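Local coordinates for protein nitroreductase (Bacteroides fragilis NCTC 9343, PDB 3EK3) that binds flavin mononucleotide and, as a member of the nitroreductase family, probably catalyses NAD(P)H-dependent reduction of nitro compounds, at residues Gly69-Ser74 with Leu137-Asp142; Val100-Lys105 with Gly110-Cys115; Asn31-Ala36 with Thr125-Ala130; Trp49-Val54 with Ala114-Asn119. All blocks are in the same frame, centred on the assembly; numbering follows the deposited sequence. Where two conformers were deposited one is given.

Following the chain from its N terminus, helix 27-38 is the first element used by a contact and meets the end of helix 109-126 and the residues after it in contact 3, which closes a long loop. Strand 50-54 follows and reaches the middle of that same helix in contact 4, so contact 4 lies wholly within contact 3. Helix 57-72 comes next, and its C-terminal part packs on the loop after strand 130-134; this is contact 1, which crosses both contact 3 and contact 4. Contact 2, between strand 96-102 and the start of helix 109-126, is the most local and nests within contacts 1 and 3. It shares Ala114 and Cys115 with contact 4. Contact 1 alone does without helix 109-126.

Contact 1 of 4, residues Gly69-Ser74 with Leu137-Asp142; sequences GAFAKS and LGTTCD
Thr140 brings its methyl group against two side chains of the C-terminal part of helix 57-72, and this methyl carries nearly all of the contact. Thr140 CG2 lies 3.4 Å from Phe71 CE1 and 3.7 Å from Ala70 CB. It comes to the phenyl ring obliquely, with the two side chains crossing at about a right angle. Thr139 adds little: its OG1 stands at the ring edge, 4.4 Å from Phe71 CE1. With Thr140 OG1 set between the backbone N and the carbonyl carbon (chi1 64°), the hydroxyl turns back to bond the carbonyl oxygen of Gln136, and the methyl is left to face the helix. Behind it, the loop is folded into a turn by the bond from Cys141 N to Leu137 O (2.9 Å). Phe71 is also packed by Leu79 and Arg82 of helix 77-83 and by Gln136, while Ala70 rests on Val146 of helix 144-153. The contact thus fastens the loop following FMN-binding Gln136 to helix 57-72, near the flavin site: the nearest atoms of the Phe71 side chain and FMN are about 8 Å apart. No hydrogen bond joins the segments; the threonine spends its polar branch near its own loop and its apolar branch on the neighbouring helix.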
loop_
_atom_site.group_PDB
_atom_site.type_symbol
_atom_site.label_atom_id
_atom_site.label_comp_id
_atom_site.label_asym_id
_atom_site.label_seq_id
_atom_site.Cartn_x
_atom_site.Cartn_y
_atom_site.Cartn_z
ATOM N N GLY A 69 -5.008 -27.412 0.922
ATOM C CA GLY A 69 -4.752 -28.405 -0.113
ATOM C C GLY A 69 -3.598 -28.053 -1.041
ATOM O O GLY A 69 -2.811 -28.964 -1.437
ATOM N N ALA A 70 -3.507 -26.770 -1.403
ATOM C CA ALA A 70 -2.400 -26.243 -2.213
ATOM C C ALA A 70 -1.081 -26.374 -1.443
ATOM O O ALA A 70 -0.091 -26.908 -1.943
ATOM C CB ALA A 70 -2.666 -24.769 -2.595
ATOM N N PHE A 71 -1.088 -25.904 -0.201
ATOM C CA PHE A 71 0.082 -26.059 0.685
ATOM C C PHE A 71 0.521 -27.508 0.877
ATOM O O PHE A 71 1.730 -27.779 0.950
ATOM C CB PHE A 71 -0.190 -25.413 2.050
ATOM C CG PHE A 71 -0.215 -23.934 2.053
ATOM C CD1 PHE A 71 0.421 -23.173 1.082
ATOM C CD2 PHE A 71 -0.853 -23.258 3.083
ATOM C CE1 PHE A 71 0.387 -21.782 1.133
ATOM C CE2 PHE A 71 -0.875 -21.889 3.135
ATOM C CZ PHE A 71 -0.259 -21.143 2.166
ATOM N N ALA A 72 -0.426 -28.446 0.968
ATOM C CA ALA A 72 -0.079 -29.861 1.118
ATOM C C ALA A 72 0.775 -30.344 -0.062
ATOM O O ALA A 72 1.568 -31.268 0.080
ATOM C CB ALA A 72 -1.347 -30.740 1.281
ATOM N N LYS A 73 0.610 -29.709 -1.220
ATOM C CA LYS A 73 1.391 -30.032 -2.420
ATOM C C LYS A 73 2.812 -29.459 -2.404
ATOM O O LYS A 73 3.644 -29.845 -3.223
ATOM C CB LYS A 73 0.678 -29.508 -3.674
ATOM C CG LYS A 73 -0.682 -30.113 -3.927
ATOM C CD LYS A 73 -1.410 -29.399 -5.037
ATOM C CE LYS A 73 -2.849 -29.864 -5.128
ATOM N NZ LYS A 73 -3.676 -29.055 -6.051
ATOM N N SER A 74 3.094 -28.538 -1.490
ATOM C CA SER A 74 4.388 -27.847 -1.465
ATOM C C SER A 74 5.526 -28.707 -0.927
ATOM O O SER A 74 5.287 -29.774 -0.353
ATOM C CB SER A 74 4.293 -26.592 -0.610
ATOM O OG SER A 74 5.551 -25.954 -0.516
ATOM N N LEU A 137 -3.235 -16.296 -0.117
ATOM C CA LEU A 137 -3.723 -16.489 -1.518
ATOM C C LEU A 137 -2.738 -15.987 -2.604
ATOM O O LEU A 137 -2.909 -16.288 -3.767
ATOM C CB LEU A 137 -5.106 -15.860 -1.693
ATOM C CG LEU A 137 -6.285 -16.697 -1.170
ATOM C CD1 LEU A 137 -7.601 -15.887 -1.136
ATOM C CD2 LEU A 137 -6.440 -17.963 -1.998
ATOM N N GLY A 138 -1.698 -15.233 -2.254
ATOM C CA GLY A 138 -0.746 -14.787 -3.285
ATOM C C GLY A 138 -0.092 -15.907 -4.051
ATOM O O GLY A 138 0.010 -15.842 -5.283
ATOM N N THR A 139 0.399 -16.918 -3.349
ATOM C CA THR A 139 1.130 -18.014 -4.010
ATOM C C THR A 139 0.236 -19.218 -4.300
ATOM O O THR A 139 0.667 -20.174 -4.996
ATOM C CB THR A 139 2.289 -18.497 -3.167
ATOM O OG1 THR A 139 1.780 -18.924 -1.912
ATOM C CG2 THR A 139 3.319 -17.395 -2.982
ATOM N N THR A 140 -1.001 -19.169 -3.840
ATOM C CA THR A 140 -1.931 -20.288 -4.017
ATOM C C THR A 140 -3.113 -20.014 -4.963
ATOM O O THR A 140 -3.829 -20.955 -5.326
ATOM C CB THR A 140 -2.513 -20.799 -2.656
ATOM O OG1 THR A 140 -3.302 -19.765 -2.025
ATOM C CG2 THR A 140 -1.417 -21.343 -1.742
ATOM N N CYS A 141 -3.344 -18.750 -5.332
ATOM C CA CYS A 141 -4.517 -18.398 -6.135
ATOM C C CYS A 141 -4.619 -19.081 -7.508
ATOM O O CYS A 141 -5.710 -19.163 -8.054
ATOM C CB CYS A 141 -4.672 -16.875 -6.270
ATOM S SG CYS A 141 -3.339 -16.035 -7.188
ATOM N N ASP A 142 -3.507 -19.568 -8.049
ATOM C CA ASP A 142 -3.535 -20.292 -9.305
ATOM C C ASP A 142 -3.531 -21.799 -9.127
ATOM O O ASP A 142 -3.550 -22.540 -10.118
ATOM C CB ASP A 142 -2.385 -19.846 -10.207
ATOM C CG ASP A 142 -2.614 -18.446 -10.798
ATOM O OD1 ASP A 142 -3.785 -18.004 -10.878
ATOM O OD2 ASP A 142 -1.630 -17.794 -11.184
#

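Contact 2 of 4, residues Val100-Lys105 with Gly110-Cys115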
loop_
_atom_site.group_PDB
_atom_site.type_symbol
_atom_site.label_atom_id
_atom_site.label_comp_id
_atom_site.label_asym_id
_atom_site.label_seq_id
_atom_site.Cartn_x
_atom_site.Cartn_y
_atom_site.Cartn_z
ATOM N N VAL A 100 -8.484 -9.094 -2.117
ATOM C CA VAL A 100 -8.162 -7.908 -2.927
ATOM C C VAL A 100 -7.330 -8.416 -4.110
ATOM O O VAL A 100 -6.233 -8.935 -3.939
ATOM C CB VAL A 100 -7.470 -6.786 -2.115
ATOM C CG1 VAL A 100 -7.190 -5.544 -3.025
ATOM C CG2 VAL A 100 -8.356 -6.315 -0.898
ATOM N N SER A 101 -7.883 -8.272 -5.319
ATOM C CA SER A 101 -7.272 -8.864 -6.521
ATOM C C SER A 101 -7.035 -7.777 -7.564
ATOM O O SER A 101 -7.611 -6.728 -7.484
ATOM C CB SER A 101 -8.158 -9.961 -7.103
ATOM O OG SER A 101 -9.423 -9.490 -7.553
ATOM N N ASN A 102 -6.205 -8.069 -8.557
ATOM C CA ASN A 102 -5.962 -7.116 -9.634
ATOM C C ASN A 102 -5.491 -7.896 -10.814
ATOM O O ASN A 102 -4.988 -8.995 -10.653
ATOM C CB ASN A 102 -4.911 -6.078 -9.193
ATOM C CG ASN A 102 -4.994 -4.735 -9.969
ATOM O OD1 ASN A 102 -5.800 -4.556 -10.877
ATOM N ND2 ASN A 102 -4.114 -3.800 -9.611
ATOM N N GLU A 103 -5.636 -7.315 -12.003
ATOM C CA GLU A 103 -4.995 -7.874 -13.172
ATOM C C GLU A 103 -3.501 -7.614 -13.051
ATOM O O GLU A 103 -3.055 -6.592 -12.550
ATOM C CB GLU A 103 -5.592 -7.291 -14.451
ATOM C CG GLU A 103 -5.392 -5.830 -14.642
ATOM C CD GLU A 103 -6.048 -5.305 -15.948
ATOM O OE1 GLU A 103 -7.224 -5.666 -16.241
ATOM O OE2 GLU A 103 -5.357 -4.529 -16.650
ATOM N N PRO A 104 -2.702 -8.577 -13.481
ATOM C CA PRO A 104 -1.269 -8.475 -13.341
ATOM C C PRO A 104 -0.539 -7.738 -14.494
ATOM O O PRO A 104 0.687 -7.721 -14.524
ATOM C CB PRO A 104 -0.868 -9.932 -13.259
ATOM C CG PRO A 104 -1.837 -10.612 -14.177
ATOM C CD PRO A 104 -3.119 -9.903 -13.967
ATOM N N LYS A 105 -1.287 -7.056 -15.347
ATOM C CA LYS A 105 -0.748 -6.354 -16.515
ATOM C C LYS A 105 0.374 -5.372 -16.165
ATOM O O LYS A 105 1.408 -5.362 -16.809
ATOM C CB LYS A 105 -1.884 -5.611 -17.216
ATOM C CG LYS A 105 -1.506 -4.943 -18.540
ATOM C CD LYS A 105 -2.721 -4.363 -19.293
ATOM C CE LYS A 105 -3.810 -5.421 -19.595
ATOM N NZ LYS A 105 -4.903 -4.858 -20.427
ATOM N N GLY A 110 0.339 -4.966 -7.578
ATOM C CA GLY A 110 0.233 -5.277 -6.172
ATOM C C GLY A 110 0.296 -4.046 -5.293
ATOM O O GLY A 110 -0.245 -4.044 -4.185
HETATM N N MSE A 111 0.999 -3.008 -5.761
HETATM C CA MSE A 111 1.034 -1.789 -4.974
HETATM C C MSE A 111 -0.301 -1.077 -4.996
HETATM O O MSE A 111 -0.735 -0.531 -3.948
HETATM C CB MSE A 111 2.208 -0.887 -5.416
HETATM C CG MSE A 111 3.561 -1.557 -5.215
HETATM SE SE MSE A 111 5.070 -0.376 -5.309
HETATM C CE MSE A 111 4.650 0.318 -7.045
ATOM N N ASP A 112 -1.021 -1.076 -6.118
ATOM C CA ASP A 112 -2.414 -0.587 -6.070
ATOM C C ASP A 112 -3.156 -1.269 -4.911
ATOM O O ASP A 112 -3.809 -0.631 -4.111
ATOM C CB ASP A 112 -3.196 -0.953 -7.343
ATOM C CG ASP A 112 -2.844 -0.120 -8.565
ATOM O OD1 ASP A 112 -1.988 0.779 -8.519
ATOM O OD2 ASP A 112 -3.482 -0.403 -9.600
ATOM N N CYS A 113 -3.103 -2.591 -4.897
ATOM C CA CYS A 113 -3.840 -3.388 -3.920
ATOM C C CYS A 113 -3.434 -3.062 -2.505
ATOM O O CYS A 113 -4.287 -2.966 -1.639
ATOM C CB CYS A 113 -3.656 -4.878 -4.162
ATOM S SG CYS A 113 -4.422 -5.410 -5.713
ATOM N N ALA A 114 -2.124 -2.885 -2.282
ATOM C CA ALA A 114 -1.619 -2.575 -0.937
ATOM C C ALA A 114 -2.143 -1.232 -0.470
ATOM O O ALA A 114 -2.484 -1.035 0.744
ATOM C CB ALA A 114 -0.061 -2.616 -0.927
ATOM N N CYS A 115 -2.223 -0.276 -1.399
ATOM C CA CYS A 115 -2.799 1.037 -1.016
ATOM C C CYS A 115 -4.243 0.907 -0.554
ATOM O O CYS A 115 -4.652 1.504 0.446
ATOM C CB CYS A 115 -2.697 2.044 -2.144
ATOM S SG CYS A 115 -1.023 2.616 -2.504
#
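Packing of a helix on a sheet strand brings Val100 and Asn102 against Cys113 in a buried contact, where strand 96-102 is followed closely in the chain by helix 109-126. The segment axes pass 8.2 Å apart and run roughly antiparallel (152°). Cys113 lies between the two strand side chains that point toward the helix. Its CB meets Val100 CG1 at 3.8 Å, and its SG lies 3.6 Å from Asn102 CB. Val100 reaches the cysteine with CG1 because that methyl stands anti to the backbone N (chi1 -179°). Beside the cysteine, at the preceding residue Asp112, the contact becomes polar: Asn102 ND2 gives a weak hydrogen bond to Asp112 OD2, 3.5 Å long and bent to 139° at the hydrogen. Stronger partners lie elsewhere. Asn102 OD1 bonds Thr48 OG1 and its ND2 also bonds Ala109 O, which together would fix the amide's rotation, while Asp112 OD1 accepts from Gly43 N and the residue touches FMN. Around this core, strand 96-102 runs between strands 50-54 and 160-168, Tyr162 of the latter packs on both Asn102 and Cys113, and the helix turns Ala114 toward Ala114 of the second subunit.

Contact 3 of 4, residues Asn31-Ala36 with Thr125-Ala130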
loop_
_atom_site.group_PDB
_atom_site.type_symbol
_atom_site.label_atom_id
_atom_site.label_comp_id
_atom_site.label_asym_id
_atom_site.label_seq_id
_atom_site.Cartn_x
_atom_site.Cartn_y
_atom_site.Cartn_z
ATOM N N ASN A 31 -19.362 -1.575 4.472
ATOM C CA ASN A 31 -19.431 -0.688 3.296
ATOM C C ASN A 31 -18.457 0.501 3.368
ATOM O O ASN A 31 -17.818 0.846 2.384
ATOM C CB ASN A 31 -20.840 -0.159 3.085
ATOM C CG ASN A 31 -21.796 -1.229 2.586
ATOM O OD1 ASN A 31 -21.409 -2.120 1.833
ATOM N ND2 ASN A 31 -23.066 -1.102 2.960
ATOM N N ALA A 32 -18.335 1.085 4.546
ATOM C CA ALA A 32 -17.411 2.213 4.775
ATOM C C ALA A 32 -15.972 1.784 4.571
ATOM O O ALA A 32 -15.162 2.539 4.008
ATOM C CB ALA A 32 -17.576 2.761 6.180
ATOM N N ILE A 33 -15.643 0.587 5.050
ATOM C CA ILE A 33 -14.282 0.042 4.906
ATOM C C ILE A 33 -13.970 -0.267 3.432
ATOM O O ILE A 33 -12.908 0.076 2.929
ATOM C CB ILE A 33 -14.124 -1.243 5.762
ATOM C CG1 ILE A 33 -14.110 -0.895 7.253
ATOM C CG2 ILE A 33 -12.871 -2.003 5.413
ATOM C CD1 ILE A 33 -14.326 -2.111 8.187
ATOM N N LEU A 34 -14.919 -0.878 2.727
ATOM C CA LEU A 34 -14.693 -1.175 1.329
ATOM C C LEU A 34 -14.591 0.087 0.492
ATOM O O LEU A 34 -13.800 0.145 -0.443
ATOM C CB LEU A 34 -15.781 -2.079 0.773
ATOM C CG LEU A 34 -15.800 -3.473 1.381
ATOM C CD1 LEU A 34 -17.189 -4.119 1.068
ATOM C CD2 LEU A 34 -14.625 -4.356 0.865
ATOM N N GLU A 35 -15.401 1.082 0.822
ATOM C CA GLU A 35 -15.364 2.349 0.112
ATOM C C GLU A 35 -13.987 2.993 0.315
ATOM O O GLU A 35 -13.436 3.602 -0.587
ATOM C CB GLU A 35 -16.457 3.278 0.615
ATOM C CG GLU A 35 -16.442 4.682 -0.033
ATOM C CD GLU A 35 -17.530 5.579 0.517
ATOM O OE1 GLU A 35 -17.675 5.687 1.747
ATOM O OE2 GLU A 35 -18.251 6.186 -0.282
ATOM N N ALA A 36 -13.441 2.845 1.510
ATOM C CA ALA A 36 -12.133 3.434 1.819
ATOM C C ALA A 36 -11.065 2.815 0.912
ATOM O O ALA A 36 -10.257 3.553 0.367
ATOM C CB ALA A 36 -11.775 3.280 3.305
ATOM N N THR A 125 -9.819 0.367 11.720
ATOM C CA THR A 125 -9.348 0.818 13.030
ATOM C C THR A 125 -10.187 1.990 13.501
ATOM O O THR A 125 -10.563 2.045 14.674
ATOM C CB THR A 125 -7.855 1.183 13.001
ATOM O OG1 THR A 125 -7.084 0.040 12.632
ATOM C CG2 THR A 125 -7.394 1.657 14.385
ATOM N N SER A 126 -10.491 2.924 12.601
ATOM C CA SER A 126 -11.274 4.117 13.011
ATOM C C SER A 126 -12.685 3.779 13.466
ATOM O O SER A 126 -13.312 4.593 14.136
ATOM C CB SER A 126 -11.352 5.145 11.884
ATOM O OG SER A 126 -12.316 4.751 10.931
ATOM N N LEU A 127 -13.158 2.584 13.134
ATOM C CA LEU A 127 -14.490 2.097 13.487
ATOM C C LEU A 127 -14.505 1.042 14.607
ATOM O O LEU A 127 -15.547 0.424 14.888
ATOM C CB LEU A 127 -15.138 1.540 12.232
ATOM C CG LEU A 127 -15.421 2.559 11.118
ATOM C CD1 LEU A 127 -15.705 1.828 9.789
ATOM C CD2 LEU A 127 -16.558 3.485 11.456
ATOM N N GLY A 128 -13.356 0.847 15.250
ATOM C CA GLY A 128 -13.188 -0.189 16.274
ATOM C C GLY A 128 -13.168 -1.635 15.828
ATOM O O GLY A 128 -13.358 -2.545 16.635
ATOM N N ILE A 129 -12.895 -1.815 14.543
ATOM C CA ILE A 129 -12.865 -3.113 13.887
ATOM C C ILE A 129 -11.416 -3.547 13.675
ATOM O O ILE A 129 -10.627 -2.816 13.070
ATOM C CB ILE A 129 -13.638 -3.025 12.555
ATOM C CG1 ILE A 129 -15.140 -2.967 12.840
ATOM C CG2 ILE A 129 -13.269 -4.200 11.620
ATOM C CD1 ILE A 129 -15.996 -2.554 11.651
ATOM N N ALA A 130 -11.067 -4.711 14.220
ATOM C CA ALA A 130 -9.732 -5.287 14.072
ATOM C C ALA A 130 -9.547 -5.786 12.662
ATOM O O ALA A 130 -10.512 -6.143 11.978
ATOM C CB ALA A 130 -9.525 -6.466 15.066
#
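Ile33 reaches from helix 27-38 toward the chain that follows helix 109-126, and successive atoms of its longer branch meet different partners. From CB, the chi1 torsion (-71°) places CG1 anti to the carbonyl carbon, beside the backbone N. CG1 itself lies 4.0 Å from Leu127 CD1, the two side chains sliding past each other in opposite directions. At the tip, Ile33 CD1 meets Ile129 CD1 at 3.9 Å and has Ile129 CG2 at 4.2 Å; these two isoleucines cross obliquely. Ile129 was modelled in two conformers, and its distances hold for one of them. Leu127 CD1 is shared, for it also approaches Ala32 CB at 4.2 Å. The two residues that receive Ile33 flank Gly128, which has positive phi and is the C-prime residue of a Schellman motif: helix 109-126 ends there as Ile129 N bonds Ala124 O and Gly128 N bonds Thr125 O (3.1 Å). With the helix ended, the CB atoms of both Leu127 and Ile129 point toward helix 27-38, just before strand 130-134 begins. All contacts across the segments are apolar. Ile33 continues onto Met120 and Ala124 of helix 109-126, and both it and Ile129 touch Leu167 of strand 160-168. Close by, Leu34 packs on Ile186 of the second subunit.

Contact 4 of 4, residues Trp49-Val54 with Ala114-Asn119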
loop_
_atom_site.group_PDB
_atom_site.type_symbol
_atom_site.label_atom_id
_atom_site.label_comp_id
_atom_site.label_asym_id
_atom_site.label_seq_id
_atom_site.Cartn_x
_atom_site.Cartn_y
_atom_site.Cartn_z
ATOM N N TRP A 49 -8.614 -3.133 -9.911
ATOM C CA TRP A 49 -8.754 -4.012 -8.749
ATOM C C TRP A 49 -10.187 -4.518 -8.578
ATOM O O TRP A 49 -11.153 -3.956 -9.118
ATOM C CB TRP A 49 -8.333 -3.296 -7.454
ATOM C CG TRP A 49 -8.806 -1.844 -7.290
ATOM C CD1 TRP A 49 -10.019 -1.304 -7.646
ATOM C CD2 TRP A 49 -8.050 -0.776 -6.743
ATOM N NE1 TRP A 49 -10.046 0.017 -7.362
ATOM C CE2 TRP A 49 -8.848 0.374 -6.803
ATOM C CE3 TRP A 49 -6.768 -0.673 -6.197
ATOM C CZ2 TRP A 49 -8.398 1.604 -6.361
ATOM C CZ3 TRP A 49 -6.340 0.549 -5.739
ATOM C CH2 TRP A 49 -7.149 1.667 -5.831
ATOM N N HIS A 50 -10.316 -5.588 -7.803
ATOM C CA HIS A 50 -11.611 -6.041 -7.322
ATOM C C HIS A 50 -11.477 -6.387 -5.848
ATOM O O HIS A 50 -10.443 -6.878 -5.417
ATOM C CB HIS A 50 -12.098 -7.287 -8.066
ATOM C CG HIS A 50 -13.585 -7.448 -8.042
ATOM N ND1 HIS A 50 -14.419 -6.775 -8.910
ATOM C CD2 HIS A 50 -14.389 -8.177 -7.235
ATOM C CE1 HIS A 50 -15.679 -7.081 -8.630
ATOM N NE2 HIS A 50 -15.685 -7.924 -7.613
ATOM N N PHE A 51 -12.553 -6.125 -5.116
ATOM C CA PHE A 51 -12.644 -6.360 -3.696
ATOM C C PHE A 51 -13.800 -7.326 -3.459
ATOM O O PHE A 51 -14.951 -6.948 -3.632
ATOM C CB PHE A 51 -12.924 -5.044 -2.968
ATOM C CG PHE A 51 -12.030 -3.883 -3.392
ATOM C CD1 PHE A 51 -10.681 -3.936 -3.210
ATOM C CD2 PHE A 51 -12.565 -2.747 -4.004
ATOM C CE1 PHE A 51 -9.867 -2.864 -3.573
ATOM C CE2 PHE A 51 -11.748 -1.665 -4.384
ATOM C CZ PHE A 51 -10.381 -1.754 -4.177
ATOM N N THR A 52 -13.489 -8.568 -3.086
ATOM C CA THR A 52 -14.489 -9.611 -2.875
ATOM C C THR A 52 -14.584 -9.862 -1.378
ATOM O O THR A 52 -13.722 -10.507 -0.785
ATOM C CB THR A 52 -14.140 -10.913 -3.658
ATOM O OG1 THR A 52 -13.922 -10.579 -5.032
ATOM C CG2 THR A 52 -15.295 -11.906 -3.584
ATOM N N ALA A 53 -15.616 -9.285 -0.757
ATOM C CA ALA A 53 -15.810 -9.395 0.672
ATOM C C ALA A 53 -16.598 -10.661 0.975
ATOM O O ALA A 53 -17.772 -10.765 0.643
ATOM C CB ALA A 53 -16.526 -8.156 1.232
ATOM N N VAL A 54 -15.947 -11.634 1.597
ATOM C CA VAL A 54 -16.581 -12.894 1.924
ATOM C C VAL A 54 -16.942 -12.897 3.408
ATOM O O VAL A 54 -16.058 -12.872 4.258
ATOM C CB VAL A 54 -15.677 -14.096 1.610
ATOM C CG1 VAL A 54 -16.410 -15.440 1.898
ATOM C CG2 VAL A 54 -15.220 -14.034 0.158
ATOM N N ALA A 114 -2.124 -2.885 -2.282
ATOM C CA ALA A 114 -1.619 -2.575 -0.937
ATOM C C ALA A 114 -2.143 -1.232 -0.470
ATOM O O ALA A 114 -2.484 -1.035 0.744
ATOM C CB ALA A 114 -0.061 -2.616 -0.927
ATOM N N CYS A 115 -2.223 -0.276 -1.399
ATOM C CA CYS A 115 -2.799 1.037 -1.016
ATOM C C CYS A 115 -4.243 0.907 -0.554
ATOM O O CYS A 115 -4.652 1.504 0.446
ATOM C CB CYS A 115 -2.697 2.044 -2.144
ATOM S SG CYS A 115 -1.023 2.616 -2.504
ATOM N N ALA A 116 -5.027 0.161 -1.310
ATOM C CA ALA A 116 -6.430 -0.121 -0.996
ATOM C C ALA A 116 -6.515 -0.806 0.373
ATOM O O ALA A 116 -7.320 -0.440 1.242
ATOM C CB ALA A 116 -7.053 -1.019 -2.118
ATOM N N ILE A 117 -5.658 -1.796 0.568
ATOM C CA ILE A 117 -5.654 -2.595 1.780
ATOM C C ILE A 117 -5.334 -1.702 2.978
ATOM O O ILE A 117 -6.040 -1.758 4.003
ATOM C CB ILE A 117 -4.696 -3.778 1.680
ATOM C CG1 ILE A 117 -5.308 -4.851 0.773
ATOM C CG2 ILE A 117 -4.423 -4.367 3.074
ATOM C CD1 ILE A 117 -4.334 -5.922 0.330
ATOM N N GLU A 118 -4.304 -0.860 2.859
ATOM C CA GLU A 118 -3.941 0.033 3.953
ATOM C C GLU A 118 -5.095 0.960 4.313
ATOM O O GLU A 118 -5.373 1.119 5.494
ATOM C CB GLU A 118 -2.650 0.786 3.659
ATOM C CG GLU A 118 -2.049 1.622 4.795
ATOM C CD GLU A 118 -1.687 0.817 6.037
ATOM O OE1 GLU A 118 -1.632 -0.395 5.938
ATOM O OE2 GLU A 118 -1.479 1.387 7.145
ATOM N N ASN A 119 -5.782 1.520 3.327
ATOM C CA ASN A 119 -7.000 2.310 3.612
ATOM C C ASN A 119 -8.042 1.532 4.434
ATOM O O ASN A 119 -8.635 2.051 5.370
ATOM C CB ASN A 119 -7.630 2.814 2.292
ATOM C CG ASN A 119 -6.934 4.035 1.750
ATOM O OD1 ASN A 119 -5.925 4.492 2.316
ATOM N ND2 ASN A 119 -7.476 4.594 0.653
#
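Ala116, Trp49 and Phe51 make up this buried contact, in which one methyl of helix 109-126 faces two aromatic rings, Trp49 just before strand 50-54 and Phe51 within it. Ala116 contributes the largest share of the buried surface. Its CB lies 3.7 Å from Phe51 CE1 and 4.0 Å from Phe51 CZ, and on the indole it lies 4.0 Å from Trp49 CZ3. Both rings receive the methyl obliquely. Trp49 offers the benzene side of its indole, whose CE3 and CZ3 are the atoms that reach the helix. Its CG sits between the backbone N and the carbonyl carbon (chi1 43°), a setting that swings the ring system toward the helix.

The two rings also touch each other. Phe51 CZ stands 3.4 Å above the indole plane, offset toward the rim of one face, so the phenyl comes to Ala116 already packed on the tryptophan. Phe51 further contacts Val100 on the adjacent strand 96-102 and Met120 one turn along the helix, while Trp49 is packed by Ala40, Ser42 and Asp112, with the nearest atoms of FMN and the Trp49 side chain about 6 Å apart.

The strand itself is an edge of the sheet within this chain, yet residues 51-54 pair in parallel with a strand of the second subunit, and the sheet thus continues across the interface. Helix 109-126 meets that subunit too, through Ala114 on its counterpart. With no hydrogen bond between the segments, their attachment rests on apolar contact of one methyl with two rings, which implies hydrophobic burial rather than directional bonding, the rings spanning the gap between the backbones.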